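Local coordinates for STM4351 (Salmonella enterica, PDB 2Y7I), which binds arginine with high specificity in the periplasm and, as a family 3 solute-binding protein, probably delivers it for uptake, at residues 4-9 / 200-205; 12-15 / 21-24; 41-46 / 207-212; 96-101 / 147-152; 108-113 / 175-180. All coordinates share one frame; numbering follows the deposited sequence. Where two conformers were deposited one is given.

Contact 1 of 5, residues 4-9 / 200-205. With ZN (zinc ion), chain E.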
# COMPACT_ATOMS: atom_id res chain seq x y z
N SER A 4 11.20 28.36 -7.75
CA SER A 4 10.57 27.55 -6.72
C SER A 4 10.36 26.14 -7.28
O SER A 4 10.38 25.95 -8.50
CB SER A 4 9.22 28.15 -6.31
OG SER A 4 8.26 28.03 -7.36
N ALA A 5 10.17 25.17 -6.39
CA ALA A 5 9.80 23.83 -6.82
C ALA A 5 8.40 23.90 -7.42
O ALA A 5 7.60 24.77 -7.03
CB ALA A 5 9.82 22.86 -5.65
N ARG A 6 8.10 23.03 -8.38
CA ARG A 6 6.74 22.91 -8.90
C ARG A 6 5.79 22.66 -7.73
O ARG A 6 6.14 21.97 -6.77
CB ARG A 6 6.64 21.81 -9.96
CG ARG A 6 6.86 20.39 -9.45
CD ARG A 6 6.93 19.35 -10.58
NE ARG A 6 5.63 19.09 -11.20
CZ ARG A 6 5.28 17.92 -11.75
NH1 ARG A 6 6.13 16.90 -11.73
NH2 ARG A 6 4.09 17.77 -12.30
N THR A 7 4.60 23.26 -7.81
CA THR A 7 3.63 23.16 -6.73
C THR A 7 2.32 22.61 -7.28
O THR A 7 1.70 23.20 -8.16
CB THR A 7 3.41 24.53 -6.02
OG1 THR A 7 4.65 24.97 -5.46
CG2 THR A 7 2.39 24.40 -4.89
N LEU A 8 1.92 21.46 -6.73
CA LEU A 8 0.69 20.80 -7.11
C LEU A 8 -0.44 21.29 -6.20
O LEU A 8 -0.37 21.16 -4.97
CB LEU A 8 0.88 19.29 -6.99
CG LEU A 8 -0.05 18.31 -7.69
CD1 LEU A 8 -0.14 18.61 -9.19
CD2 LEU A 8 0.47 16.88 -7.47
N HIS A 9 -1.46 21.88 -6.81
CA HIS A 9 -2.57 22.49 -6.08
C HIS A 9 -3.72 21.49 -5.95
O HIS A 9 -4.31 21.10 -6.95
CB HIS A 9 -3.03 23.79 -6.77
CG HIS A 9 -1.94 24.80 -6.95
ND1 HIS A 9 -1.19 24.90 -8.10
CD2 HIS A 9 -1.48 25.77 -6.12
CE1 HIS A 9 -0.31 25.87 -7.98
NE2 HIS A 9 -0.46 26.42 -6.78
N ASP A 200 -3.52 13.62 -18.88
CA ASP A 200 -2.92 12.30 -18.71
C ASP A 200 -1.48 12.30 -18.19
O ASP A 200 -1.10 11.38 -17.46
CB ASP A 200 -2.99 11.46 -19.99
CG ASP A 200 -2.58 10.02 -19.76
OD1 ASP A 200 -3.34 9.29 -19.08
OD2 ASP A 200 -1.49 9.62 -20.23
N ALA A 201 -0.68 13.30 -18.58
CA ALA A 201 0.72 13.36 -18.13
C ALA A 201 0.78 13.53 -16.62
O ALA A 201 1.54 12.85 -15.93
CB ALA A 201 1.46 14.49 -18.83
N LEU A 202 -0.04 14.43 -16.09
CA LEU A 202 -0.12 14.59 -14.66
C LEU A 202 -0.67 13.32 -14.01
O LEU A 202 -0.13 12.85 -13.01
CB LEU A 202 -0.98 15.81 -14.32
CG LEU A 202 -1.18 16.25 -12.87
CD1 LEU A 202 -2.39 15.58 -12.30
CD2 LEU A 202 0.04 16.00 -12.00
N LEU A 203 -1.75 12.76 -14.56
CA LEU A 203 -2.36 11.56 -13.98
C LEU A 203 -1.35 10.42 -13.87
O LEU A 203 -1.27 9.75 -12.83
CB LEU A 203 -3.57 11.12 -14.80
CG LEU A 203 -4.29 9.84 -14.36
CD1 LEU A 203 -4.97 10.05 -13.02
CD2 LEU A 203 -5.30 9.46 -15.42
N GLN A 204 -0.57 10.19 -14.94
CA GLN A 204 0.41 9.10 -14.93
C GLN A 204 1.59 9.35 -13.97
O GLN A 204 2.16 8.41 -13.43
CB GLN A 204 0.89 8.74 -16.34
CG GLN A 204 -0.21 8.19 -17.29
CD GLN A 204 -1.34 7.41 -16.58
OE1 GLN A 204 -1.09 6.58 -15.69
NE2 GLN A 204 -2.58 7.66 -17.00
N GLU A 205 1.93 10.62 -13.77
CA GLU A 205 2.93 10.98 -12.77
C GLU A 205 2.42 10.62 -11.39
O GLU A 205 3.15 10.06 -10.57
CB GLU A 205 3.20 12.47 -12.79
CG GLU A 205 4.22 12.93 -13.78
CD GLU A 205 4.66 14.35 -13.47
OE1 GLU A 205 3.92 15.29 -13.84
OE2 GLU A 205 5.70 14.51 -12.81
ZN ZN E . -1.48 24.18 -10.02
O HOH W 1 -3.44 25.04 -10.28
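Arg6 and Glu205 form a salt bridge built from two hydrogen bonds. The guanidinium meets the carboxylate end-on. NH1 of Arg6 lies 2.7 Å from OE2 of Glu205, and NH2 of Arg6 lies 2.9 Å from OE1 of the same residue. The first bond is nearly straight at 171° and uses the syn lone pair of OE2. The second reaches OE1 from the syn side, somewhat out of the carboxylate plane. The two flat groups are 17° apart, so the paired grip holds both nearly in one plane.

The apolar contact is smaller. Leu8 CD1 touches Leu202 CD2 at 3.8 Å. An extended first torsion and a chi2 of -90° together bring that leucine methyl to Leu8.

The metal is bound by the next strand residue. ND1 of His9 coordinates a zinc ion at 2.1 Å, and Asp67 and a water molecule also bind it.

The contact joins Arg6 and strand 7-12 to the first turns of helix 200-214. Strand 7-12 lies between strands 46-51 and 68-69 in a parallel sheet. Met43, in the loop after helix 31-42, touches both Arg6 and Leu202, while Val195 of strand 194-195 also packs on Leu202.

Contact 2 of 5, residues 12-15 / 21-24. With ZN (zinc ion), chain F; ARG (arginine), chain C.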
# COMPACT_ATOMS: atom_id res chain seq x y z
N THR A 12 -9.74 20.15 -1.61
CA THR A 12 -10.32 19.20 -0.67
C THR A 12 -11.45 19.87 0.14
O THR A 12 -11.66 21.09 0.06
CB THR A 12 -9.26 18.59 0.29
OG1 THR A 12 -9.79 17.40 0.89
CG2 THR A 12 -8.86 19.57 1.38
N SER A 13 -12.16 19.06 0.91
CA SER A 13 -13.17 19.54 1.84
C SER A 13 -12.84 19.00 3.22
O SER A 13 -13.13 17.84 3.52
CB SER A 13 -14.56 19.08 1.44
OG SER A 13 -15.53 19.67 2.29
N ALA A 14 -12.23 19.85 4.04
CA ALA A 14 -11.67 19.46 5.33
C ALA A 14 -12.72 19.43 6.45
O ALA A 14 -12.53 20.04 7.50
CB ALA A 14 -10.51 20.39 5.70
N THR A 15 -13.78 18.67 6.21
CA THR A 15 -14.95 18.54 7.09
C THR A 15 -15.08 17.10 7.59
O THR A 15 -16.10 16.74 8.20
CB THR A 15 -16.24 18.86 6.27
OG1 THR A 15 -16.26 18.04 5.07
CG2 THR A 15 -16.27 20.32 5.86
N PHE A 21 -9.27 17.28 7.76
CA PHE A 21 -9.91 18.13 8.75
C PHE A 21 -8.94 19.22 9.18
O PHE A 21 -7.78 19.25 8.75
CB PHE A 21 -10.44 17.30 9.94
CG PHE A 21 -9.36 16.62 10.75
CD1 PHE A 21 -8.80 15.42 10.33
CD2 PHE A 21 -8.96 17.16 11.98
CE1 PHE A 21 -7.84 14.77 11.10
CE2 PHE A 21 -7.99 16.53 12.74
CZ PHE A 21 -7.43 15.33 12.30
N VAL A 22 -9.42 20.13 10.03
CA VAL A 22 -8.64 21.28 10.43
C VAL A 22 -8.26 21.10 11.89
O VAL A 22 -9.12 20.78 12.72
CB VAL A 22 -9.43 22.61 10.21
CG1 VAL A 22 -8.57 23.82 10.52
CG2 VAL A 22 -9.91 22.69 8.76
N ASP A 23 -6.98 21.23 12.20
CA ASP A 23 -6.52 21.10 13.59
C ASP A 23 -6.61 22.44 14.31
O ASP A 23 -7.11 23.42 13.75
CB ASP A 23 -5.09 20.54 13.65
CG ASP A 23 -4.06 21.48 13.07
OD1 ASP A 23 -4.36 22.68 12.85
OD2 ASP A 23 -2.92 21.02 12.85
N ALA A 24 -6.08 22.48 15.53
CA ALA A 24 -6.19 23.63 16.42
C ALA A 24 -5.58 24.94 15.90
O ALA A 24 -6.06 26.02 16.24
CB ALA A 24 -5.64 23.29 17.81
ZN ZN F . -1.38 22.28 13.56
N ARG C . -16.90 8.88 0.49
CA ARG C . -18.12 9.72 0.24
C ARG C . -18.21 10.07 -1.24
O ARG C . -19.12 10.79 -1.64
CB ARG C . -18.08 11.00 1.10
CG ARG C . -16.81 11.84 0.92
CD ARG C . -16.87 13.18 1.67
NE ARG C . -15.54 13.77 1.75
CZ ARG C . -15.25 14.95 2.31
NH1 ARG C . -16.21 15.70 2.85
NH2 ARG C . -14.01 15.37 2.32
OXT ARG C . -17.35 9.67 -2.05
O HOH W 2 -12.46 20.49 10.13
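Ala14 packs against Phe21 and Val22 at the edge of the arginine pocket. It is the centre of an inverse gamma turn in the loop that leaves strand 7-12 of this periplasmic binding-protein fold. The methyl CB of Ala14 lies 3.9 Å from CG2 of Val22. With chi1 at -175°, Val22 turns CG1 opposite its backbone N and keeps CG2 beside that N, on the side where Ala14 sits. Phe21 has its CG between the backbone N and the carbonyl carbon (chi1 65°). This turns the ring off Ala14, so the backbone of Phe21 makes the contact instead. Its CA points a hydrogen at Ala14 O in a CA-H...O contact of 3.5 Å. A water bridges the same carbonyl to the strand. It donates to Ala14 O and accepts from Val22 N.

On the pocket side, Ser13 O serves two donors. Thr15 N bonds to it across the gamma turn, and NH2 of the bound arginine bonds to it at 2.9 Å. The turn therefore presents a main-chain oxygen to the guanidinium of the ligand. The bound arginine is also hydrogen-bonded to Glu20, Ala71 and Glu118. The hydroxyls of Ser13 and Thr15 share a weak hydrogen bond of 3.3 Å between their OG and OG1 atoms. Thr15 OG1 also bonds to Glu118.

Beyond strand 21-22 the chain reaches a second kind of site. Lys27 N holds OD1 of Asp23. OD2 of Asp23 binds a zinc ion, shared with Asp25, at 2.1 Å.

Contact 3 of 5, residues 41-46 / 207-212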
# COMPACT_ATOMS: atom_id res chain seq x y z
N LYS A 41 6.04 14.49 -2.70
CA LYS A 41 7.46 14.23 -2.46
C LYS A 41 8.06 13.34 -3.55
O LYS A 41 9.13 13.63 -4.07
CB LYS A 41 7.70 13.64 -1.06
CG LYS A 41 9.19 13.54 -0.71
CD LYS A 41 9.41 13.24 0.77
CE LYS A 41 10.89 13.31 1.11
NZ LYS A 41 11.15 13.03 2.55
N GLU A 42 7.35 12.27 -3.92
CA GLU A 42 7.80 11.38 -5.01
C GLU A 42 7.85 12.10 -6.35
O GLU A 42 8.64 11.73 -7.22
CB GLU A 42 6.90 10.14 -5.13
CG GLU A 42 7.07 9.10 -4.03
CD GLU A 42 8.45 8.45 -3.99
OE1 GLU A 42 9.22 8.56 -4.97
OE2 GLU A 42 8.76 7.82 -2.95
N MET A 43 7.03 13.13 -6.50
CA MET A 43 6.99 13.91 -7.74
C MET A 43 7.95 15.11 -7.71
O MET A 43 7.99 15.90 -8.66
CB MET A 43 5.56 14.39 -8.01
CG MET A 43 4.59 13.25 -8.36
SD MET A 43 2.90 13.82 -8.61
CE MET A 43 3.10 15.04 -9.91
N GLN A 44 8.71 15.22 -6.61
CA GLN A 44 9.61 16.35 -6.36
C GLN A 44 8.88 17.69 -6.48
O GLN A 44 9.39 18.65 -7.06
CB GLN A 44 10.86 16.27 -7.24
CG GLN A 44 11.77 15.12 -6.86
CD GLN A 44 12.90 14.90 -7.84
OE1 GLN A 44 12.68 14.66 -9.03
NE2 GLN A 44 14.13 14.97 -7.34
N ALA A 45 7.68 17.71 -5.91
CA ALA A 45 6.79 18.86 -5.93
C ALA A 45 6.40 19.27 -4.52
O ALA A 45 6.41 18.46 -3.59
CB ALA A 45 5.53 18.54 -6.73
N GLU A 46 6.07 20.56 -4.37
CA GLU A 46 5.45 21.06 -3.17
C GLU A 46 3.94 20.87 -3.29
O GLU A 46 3.42 20.71 -4.40
CB GLU A 46 5.78 22.55 -2.98
CG GLU A 46 7.26 22.85 -2.67
CD GLU A 46 7.59 22.74 -1.19
OE1 GLU A 46 6.91 23.38 -0.36
OE2 GLU A 46 8.54 22.00 -0.85
N ASN A 207 0.01 8.40 -10.68
CA ASN A 207 -0.01 6.93 -10.58
C ASN A 207 1.36 6.31 -10.31
O ASN A 207 1.48 5.41 -9.48
CB ASN A 207 -0.63 6.31 -11.84
CG ASN A 207 -2.15 6.25 -11.76
OD1 ASN A 207 -2.71 6.08 -10.68
ND2 ASN A 207 -2.81 6.40 -12.90
N ALA A 208 2.39 6.80 -10.99
CA ALA A 208 3.74 6.30 -10.78
C ALA A 208 4.17 6.58 -9.33
O ALA A 208 4.83 5.74 -8.71
CB ALA A 208 4.71 6.92 -11.76
N ALA A 209 3.79 7.74 -8.80
CA ALA A 209 4.10 8.10 -7.41
C ALA A 209 3.32 7.24 -6.41
O ALA A 209 3.89 6.76 -5.42
CB ALA A 209 3.83 9.58 -7.18
N LEU A 210 2.03 7.04 -6.67
CA LEU A 210 1.19 6.17 -5.82
C LEU A 210 1.70 4.72 -5.77
O LEU A 210 1.67 4.08 -4.71
CB LEU A 210 -0.28 6.20 -6.27
CG LEU A 210 -1.15 7.36 -5.78
CD1 LEU A 210 -2.49 7.35 -6.47
CD2 LEU A 210 -1.34 7.32 -4.25
N ASP A 211 2.18 4.20 -6.91
CA ASP A 211 2.79 2.86 -6.95
C ASP A 211 3.89 2.74 -5.91
O ASP A 211 3.98 1.74 -5.20
CB ASP A 211 3.39 2.57 -8.33
CG ASP A 211 2.35 2.27 -9.38
OD1 ASP A 211 1.16 2.18 -9.03
OD2 ASP A 211 2.73 2.10 -10.55
N LYS A 212 4.73 3.77 -5.85
CA LYS A 212 5.80 3.82 -4.87
C LYS A 212 5.30 4.05 -3.45
O LYS A 212 5.70 3.33 -2.54
CB LYS A 212 6.85 4.87 -5.26
CG LYS A 212 7.66 4.47 -6.48
CD LYS A 212 8.57 5.60 -6.93
CE LYS A 212 9.40 5.18 -8.12
NZ LYS A 212 9.90 6.36 -8.90
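Glu42 and Met43 sit at the Schellman motif that ends helix 31-42, and both pack on Ala209 of helix 200-214. Gln44 takes a positive phi of 53° in this motif. Its N bonds back to Lys41 O at 3.0 Å, and the chain then turns toward strand 46-51.

Ala209 is the centre of the apolar part. Its small side chain lets the two backbones come close, with the CA atoms of Glu42 and Ala209 5.5 Å apart. CB of Ala209 touches CB of Glu42 at 3.7 Å and CG of Met43 at 3.9 Å. Met43 then runs on past Ala209 and touches Leu202, Glu205 and Ile206 of the same helix, as well as Leu8. Val39, one turn back, covers Ala209 from helix 31-42.

The outer part pairs Glu42 with Lys212. The Glu42 chain bends at chi2 (-64°), which turns its carboxylate across the alkyl part of the lysine. The extended chain of Lys212 runs past this carboxylate, so CD and not NZ comes nearest to it.

Asp211 lies at the subunit interface, where Lys214 of the second subunit bonds to its carbonyl oxygen. Between Glu42 and Lys212 no salt bridge forms: OE1 of Glu42 is 3.6 Å from CD of Lys212 but 4.6 Å from NZ.

Contact 4 of 5, residues 96-101 / 147-152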
# COMPACT_ATOMS: atom_id res chain seq x y z
N VAL A 96 -22.64 4.21 7.20
CA VAL A 96 -23.38 3.99 8.43
C VAL A 96 -24.19 5.21 8.82
O VAL A 96 -23.87 6.35 8.41
CB VAL A 96 -22.44 3.56 9.61
CG1 VAL A 96 -21.76 2.21 9.34
CG2 VAL A 96 -21.41 4.63 9.94
N VAL A 97 -25.24 4.99 9.61
CA VAL A 97 -25.98 6.07 10.23
C VAL A 97 -25.53 6.14 11.68
O VAL A 97 -25.31 5.11 12.32
CB VAL A 97 -27.51 5.84 10.21
CG1 VAL A 97 -28.24 7.08 10.75
CG2 VAL A 97 -27.97 5.53 8.79
N VAL A 98 -25.34 7.36 12.18
CA VAL A 98 -25.18 7.56 13.61
C VAL A 98 -26.47 8.19 14.15
O VAL A 98 -27.01 9.10 13.55
CB VAL A 98 -23.92 8.38 13.96
CG1 VAL A 98 -23.88 9.75 13.20
CG2 VAL A 98 -23.77 8.53 15.48
N THR A 99 -26.99 7.63 15.25
CA THR A 99 -28.20 8.14 15.90
C THR A 99 -27.93 8.21 17.40
O THR A 99 -26.88 7.78 17.84
CB THR A 99 -29.44 7.24 15.65
OG1 THR A 99 -29.36 6.05 16.45
CG2 THR A 99 -29.56 6.86 14.14
N ARG A 100 -28.88 8.72 18.17
CA ARG A 100 -28.82 8.55 19.62
C ARG A 100 -28.75 7.04 19.90
O ARG A 100 -29.42 6.27 19.24
CB ARG A 100 -30.04 9.18 20.28
CG ARG A 100 -29.93 10.69 20.48
CD ARG A 100 -31.27 11.34 20.84
NE ARG A 100 -32.25 10.39 21.37
CZ ARG A 100 -33.24 9.84 20.66
NH1 ARG A 100 -33.40 10.14 19.36
NH2 ARG A 100 -34.07 8.98 21.24
N LYS A 101 -27.92 6.64 20.87
CA LYS A 101 -27.62 5.23 21.11
C LYS A 101 -28.89 4.45 21.45
O LYS A 101 -29.64 4.83 22.32
CB LYS A 101 -26.58 5.11 22.24
CG LYS A 101 -26.20 3.70 22.65
CD LYS A 101 -25.14 3.73 23.74
CE LYS A 101 -25.68 4.37 25.03
NZ LYS A 101 -24.59 4.73 26.00
N THR A 147 -23.87 18.99 14.38
CA THR A 147 -24.47 20.00 15.24
C THR A 147 -25.99 19.86 15.27
O THR A 147 -26.61 19.90 16.34
CB THR A 147 -24.07 21.43 14.79
OG1 THR A 147 -22.65 21.55 14.81
CG2 THR A 147 -24.67 22.49 15.71
N ASP A 148 -26.58 19.69 14.09
CA ASP A 148 -28.03 19.54 13.97
C ASP A 148 -28.54 18.23 14.57
O ASP A 148 -29.67 18.18 15.06
CB ASP A 148 -28.46 19.68 12.52
CG ASP A 148 -28.67 21.13 12.11
OD1 ASP A 148 -28.29 22.04 12.88
OD2 ASP A 148 -29.22 21.37 11.02
N LEU A 149 -27.73 17.18 14.51
CA LEU A 149 -28.07 15.93 15.20
C LEU A 149 -28.12 16.14 16.71
O LEU A 149 -29.06 15.72 17.38
CB LEU A 149 -27.06 14.83 14.84
CG LEU A 149 -27.17 13.47 15.54
CD1 LEU A 149 -28.49 12.75 15.23
CD2 LEU A 149 -26.00 12.58 15.20
N LYS A 150 -27.11 16.82 17.25
CA LYS A 150 -27.00 17.03 18.68
C LYS A 150 -28.08 17.95 19.25
O LYS A 150 -28.49 17.79 20.40
CB LYS A 150 -25.61 17.53 19.03
CG LYS A 150 -24.55 16.43 18.94
CD LYS A 150 -23.35 16.69 19.81
CE LYS A 150 -22.32 17.53 19.09
NZ LYS A 150 -20.95 17.30 19.68
N ASN A 151 -28.55 18.88 18.41
CA ASN A 151 -29.63 19.81 18.75
C ASN A 151 -31.02 19.25 18.45
O ASN A 151 -32.01 19.98 18.50
CB ASN A 151 -29.43 21.14 18.01
CG ASN A 151 -28.36 22.02 18.65
OD1 ASN A 151 -27.68 22.79 17.96
ND2 ASN A 151 -28.20 21.90 19.96
N ASN A 152 -31.09 17.96 18.12
CA ASN A 152 -32.34 17.27 17.76
C ASN A 152 -33.08 17.73 16.51
O ASN A 152 -34.28 17.47 16.35
CB ASN A 152 -33.31 17.17 18.96
CG ASN A 152 -33.13 15.89 19.74
OD1 ASN A 152 -32.55 15.89 20.82
ND2 ASN A 152 -33.62 14.78 19.19
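The Asn152 amide and the Arg100 side chain meet loosely at the exposed end of this contact. The amide nitrogen ND2 of Asn152 lies about equally far from two atoms of Arg100, 4.5 Å from CD and 4.6 Å from NH1. This is a loose approach at the limit of contact. No hydrogen bond joins the two segments here. The guanidinium of Arg100 has a long, weak ion pair with Glu155.

The buried part is apolar. Leu149 CD2 lies 4.1 Å from CG1 of Val98 and 4.0 Å from the carbonyl oxygen of the same valine. One methyl of Leu149 therefore covers both the side chain and the backbone of the strand residue. The first torsion of Leu149 is extended (chi1 176°), and this sends the branched end toward the sheet. Val98 holds CG1 between its backbone N and carbonyl carbon (chi1 54°), which sets that methyl against the leucine.

The helix is 142-150, and it packs here on strand 95-100 of the mixed five-stranded sheet. Its end is a Schellman motif with Asn152 as the C-prime residue, at a positive phi of 63°. Asn152 N bonds to Leu149 O at 3.1 Å, and Arg153 N bonds to Asp148 O.

Val157 of the neighbouring strand 156-160 touches both Val98 and Leu149. Ile164, Trp167 and Leu168 of helix 161-168 also pack on Val98.

Contact 5 of 5, residues 108-113 / 175-180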
# COMPACT_ATOMS: atom_id res chain seq x y z
N ALA A 108 -35.61 0.97 8.11
CA ALA A 108 -37.06 0.93 8.31
C ALA A 108 -37.47 1.72 9.56
O ALA A 108 -38.48 2.43 9.54
CB ALA A 108 -37.57 -0.51 8.39
N ASP A 109 -36.68 1.61 10.63
CA ASP A 109 -36.96 2.34 11.87
C ASP A 109 -36.91 3.86 11.67
O ASP A 109 -37.52 4.61 12.42
CB ASP A 109 -35.96 1.97 12.97
CG ASP A 109 -36.08 0.53 13.43
OD1 ASP A 109 -37.17 -0.08 13.29
OD2 ASP A 109 -35.06 0.01 13.94
N LEU A 110 -36.17 4.31 10.65
CA LEU A 110 -36.05 5.73 10.35
C LEU A 110 -37.15 6.29 9.44
O LEU A 110 -37.07 7.44 9.00
CB LEU A 110 -34.65 6.02 9.78
CG LEU A 110 -33.54 6.02 10.84
CD1 LEU A 110 -32.17 5.83 10.18
CD2 LEU A 110 -33.58 7.32 11.62
N LYS A 111 -38.17 5.48 9.17
CA LYS A 111 -39.29 5.90 8.31
C LYS A 111 -39.86 7.25 8.79
O LYS A 111 -40.23 7.40 9.95
CB LYS A 111 -40.38 4.83 8.27
CG LYS A 111 -41.43 5.04 7.17
CD LYS A 111 -42.62 4.10 7.33
CE LYS A 111 -43.76 4.51 6.38
NZ LYS A 111 -45.02 3.75 6.66
N GLY A 112 -39.92 8.23 7.89
CA GLY A 112 -40.50 9.54 8.20
C GLY A 112 -39.59 10.47 8.98
O GLY A 112 -40.00 11.54 9.42
N LYS A 113 -38.33 10.08 9.15
CA LYS A 113 -37.41 10.84 9.99
C LYS A 113 -36.38 11.56 9.13
O LYS A 113 -36.25 11.27 7.93
CB LYS A 113 -36.73 9.93 11.03
CG LYS A 113 -37.70 9.11 11.93
CD LYS A 113 -38.53 9.98 12.85
CE LYS A 113 -39.46 9.13 13.72
NZ LYS A 113 -40.36 9.96 14.54
N ALA A 175 -24.44 6.31 18.67
CA ALA A 175 -23.88 5.01 18.25
C ALA A 175 -24.13 4.78 16.78
O ALA A 175 -25.10 5.29 16.21
CB ALA A 175 -24.46 3.85 19.07
N ILE A 176 -23.25 3.99 16.17
CA ILE A 176 -23.44 3.52 14.82
C ILE A 176 -24.66 2.58 14.82
O ILE A 176 -24.75 1.65 15.64
CB ILE A 176 -22.19 2.78 14.27
CG1 ILE A 176 -21.05 3.77 13.98
CG2 ILE A 176 -22.54 1.99 12.98
CD1 ILE A 176 -19.68 3.08 13.68
N MET A 177 -25.59 2.85 13.91
CA MET A 177 -26.81 2.07 13.78
C MET A 177 -26.49 0.68 13.25
O MET A 177 -25.56 0.50 12.46
CB MET A 177 -27.79 2.82 12.88
CG MET A 177 -29.22 2.32 12.95
SD MET A 177 -30.35 3.24 11.87
CE MET A 177 -29.88 2.53 10.29
N ASP A 178 -27.27 -0.31 13.69
CA ASP A 178 -26.98 -1.70 13.33
C ASP A 178 -26.97 -1.95 11.81
O ASP A 178 -26.03 -2.58 11.30
CB ASP A 178 -27.90 -2.68 14.06
CG ASP A 178 -27.49 -2.89 15.52
OD1 ASP A 178 -26.32 -2.58 15.85
OD2 ASP A 178 -28.32 -3.38 16.32
N GLU A 179 -27.99 -1.48 11.10
CA GLU A 179 -28.05 -1.73 9.66
C GLU A 179 -27.12 -0.76 8.93
O GLU A 179 -27.26 0.45 9.07
CB GLU A 179 -29.48 -1.61 9.10
CG GLU A 179 -29.54 -1.98 7.61
CD GLU A 179 -30.92 -1.87 6.99
OE1 GLU A 179 -31.90 -1.46 7.66
OE2 GLU A 179 -31.03 -2.20 5.79
N ARG A 180 -26.20 -1.33 8.15
CA ARG A 180 -25.30 -0.55 7.33
C ARG A 180 -25.75 -0.59 5.87
O ARG A 180 -26.58 -1.41 5.49
CB ARG A 180 -23.88 -1.09 7.46
CG ARG A 180 -23.42 -1.11 8.91
CD ARG A 180 -21.95 -1.41 9.05
NE ARG A 180 -21.56 -1.34 10.45
CZ ARG A 180 -20.32 -1.16 10.89
NH1 ARG A 180 -19.31 -1.03 10.02
NH2 ARG A 180 -20.08 -1.12 12.19
O HOH W 3 -34.51 -1.53 6.94
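Met177 and Leu110 bury the most surface here, and they meet tip to tip. CD1 of Leu110 lies 3.6 Å from the sulfur SD of Met177. The terminal methyl CE of Met177 is also close to CD1, at 4.0 Å. The straight run of Met177 through chi1 (-164°) and chi2 carries SD to the leucine methyl. The bend at chi3 (76°) then places CE near the same methyl. Both residues are buried, and the contact between them is purely apolar.

Ala108 and Glu179 meet through water at the polar side of the contact. They do not touch closely: N of Ala108 is 4.5 Å from OE1 of Glu179. A water fills in between them. It accepts a hydrogen bond from Ala108 N at 3.0 Å and donates one to Glu179 OE1 at 2.7 Å. The same OE1 is also bonded directly by Phe107 N. One carboxylate oxygen thus takes hydrogen bonds from a backbone N-H and from the water, which ties it to the start of the 3-10 segment 108-110.

Past Leu110 the chain makes a type II beta turn, closed by Lys113 N bonding to Leu110 O. Gly112 takes the positive phi of this turn. From there the chain enters strand 114-118. Segment 175-180 continues from strand 174-176, outermost in the mixed sheet within this chain. Met177 bonds through its backbone to Val97 of strand 95-100, and its side chain packs on that valine too. Tyr104, in the loop after that strand, also touches Leu110.

Four of the contacts form two pairs on opposite sides of the chain's centre; contact 2 lies between them near the bound arginine. Contacts 1 and 3 have centres about 9 Å apart and share helix 200-214. Probable backbone hydrogen bonds of Arg6 and Leu8 with Glu46 also join them. Contacts 4 and 5 have centres about 11 Å apart and meet through the neighbouring strands 95-100 and 174-176 of the mixed sheet. The centres of contacts 1 and 4 are about 40 Å apart. Along the chain, contact 2 closes before contacts 3, 4 and 5 open. Contact 1 crosses contact 3, and contact 4 crosses contact 5. Helix 200-214 brings the chain back to the sheet of strand 7-12, as expected for a two-lobed binding protein.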